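Local coordinates for protein uracil-DNA glycosylase (Nitratifractor salsuginis, PDB 5X3G) that belongs to the uracil-DNA glycosylases, a family of DNA repair proteins, and folds around a central four-stranded parallel beta-sheet flanked by helices, at residues R117-I120 with K121-L124. Numbering follows the deposited sequence.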
# COMPACT_ATOMS: atom_id res chain seq x y z
N ARG A 117 -9.83 -1.90 9.73
CA ARG A 117 -10.65 -1.55 10.88
C ARG A 117 -9.80 -0.95 11.99
O ARG A 117 -10.04 0.18 12.45
CB ARG A 117 -11.39 -2.80 11.38
CG ARG A 117 -12.30 -2.57 12.58
CD ARG A 117 -13.03 -3.85 12.99
NE ARG A 117 -12.17 -4.79 13.69
CZ ARG A 117 -11.99 -6.07 13.34
NH1 ARG A 117 -12.63 -6.56 12.29
NH2 ARG A 117 -11.18 -6.85 14.05
N ASN A 118 -8.76 -1.68 12.41
CA ASN A 118 -7.94 -1.21 13.52
C ASN A 118 -7.13 0.02 13.14
O ASN A 118 -6.91 0.89 13.99
CB ASN A 118 -7.03 -2.33 14.01
CG ASN A 118 -7.80 -3.46 14.67
OD1 ASN A 118 -8.84 -3.24 15.29
ND2 ASN A 118 -7.29 -4.69 14.54
N PHE A 119 -6.69 0.13 11.88
CA PHE A 119 -5.95 1.31 11.46
C PHE A 119 -6.84 2.55 11.49
O PHE A 119 -6.38 3.63 11.88
CB PHE A 119 -5.38 1.11 10.05
CG PHE A 119 -4.55 2.26 9.57
CD1 PHE A 119 -3.18 2.29 9.80
CD2 PHE A 119 -5.12 3.32 8.87
CE1 PHE A 119 -2.41 3.35 9.37
CE2 PHE A 119 -4.34 4.38 8.43
CZ PHE A 119 -2.99 4.39 8.68
N ILE A 120 -8.10 2.41 11.08
CA ILE A 120 -9.00 3.55 11.06
C ILE A 120 -9.37 3.97 12.48
O ILE A 120 -9.41 5.16 12.79
CB ILE A 120 -10.25 3.22 10.23
CG1 ILE A 120 -9.90 3.13 8.74
CG2 ILE A 120 -11.34 4.26 10.47
CD1 ILE A 120 -11.02 2.59 7.88
N LYS A 121 -9.62 3.00 13.36
CA LYS A 121 -9.81 3.34 14.77
C LYS A 121 -8.58 4.04 15.34
O LYS A 121 -8.70 5.02 16.09
CB LYS A 121 -10.14 2.09 15.59
CG LYS A 121 -11.52 1.52 15.32
CD LYS A 121 -11.76 0.30 16.19
CE LYS A 121 -13.08 -0.37 15.86
NZ LYS A 121 -13.32 -1.55 16.74
N MSE A 122 -7.39 3.54 15.01
CA MSE A 122 -6.11 4.14 15.43
C MSE A 122 -6.04 5.59 14.99
O MSE A 122 -5.66 6.46 15.78
CB MSE A 122 -4.92 3.34 14.87
CG MSE A 122 -3.51 3.86 15.23
SE MSE A 122 -2.95 5.48 14.27
CE MSE A 122 -2.86 4.76 12.46
N ALA A 123 -6.39 5.86 13.73
CA ALA A 123 -6.33 7.22 13.23
C ALA A 123 -7.36 8.11 13.92
O ALA A 123 -7.08 9.28 14.21
CB ALA A 123 -6.55 7.23 11.72
N LEU A 124 -8.55 7.57 14.21
CA LEU A 124 -9.54 8.33 14.96
C LEU A 124 -9.04 8.67 16.36
O LEU A 124 -9.38 9.74 16.89
CB LEU A 124 -10.85 7.56 15.04
CG LEU A 124 -11.67 7.47 13.75
CD1 LEU A 124 -12.86 6.54 13.95
CD2 LEU A 124 -12.11 8.86 13.29
O HOH W 1 -11.40 -3.68 15.90
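R117, N118 and K121 converge on one water molecule, which accepts from R117 NE at 2.6 Å and from K121 NZ. Lying in the plane of the guanidinium, at its edge, the water sits between two probably cationic groups and spends a hydrogen of its own on N118 OD1, 2.7 Å away. K121 gets there by running fully extended beyond CG alongside R117, its CE 4.0 Å from R117 CG; long aliphatic stems with charged ends suit these two partly exposed residues. R117 bends instead at chi3 (75°), and its NH1 bonds to the carbonyl of N111. The buried amide of N118 uses both ends, ND2 bonding to the carbonyl of P231. All this happens on successive turns of helix 114-126, where the i to i+4 backbone bonds include K121 N to R117 O, nearly straight at 173°. On a buried side, the selenomethionine M122 folds back through chi2 (-75°) and chi3 to lay its methyl CE over one face of the F119 ring, a CH-pi contact 3.8 Å from the centroid and displaced toward the rim at CE1. Methionine's unbranched, flexible chain, here with selenium replacing sulfur, can bend this way. M122 also packs on A242, W243 and F246, while F92 and F246 meet F119 edge-to-face.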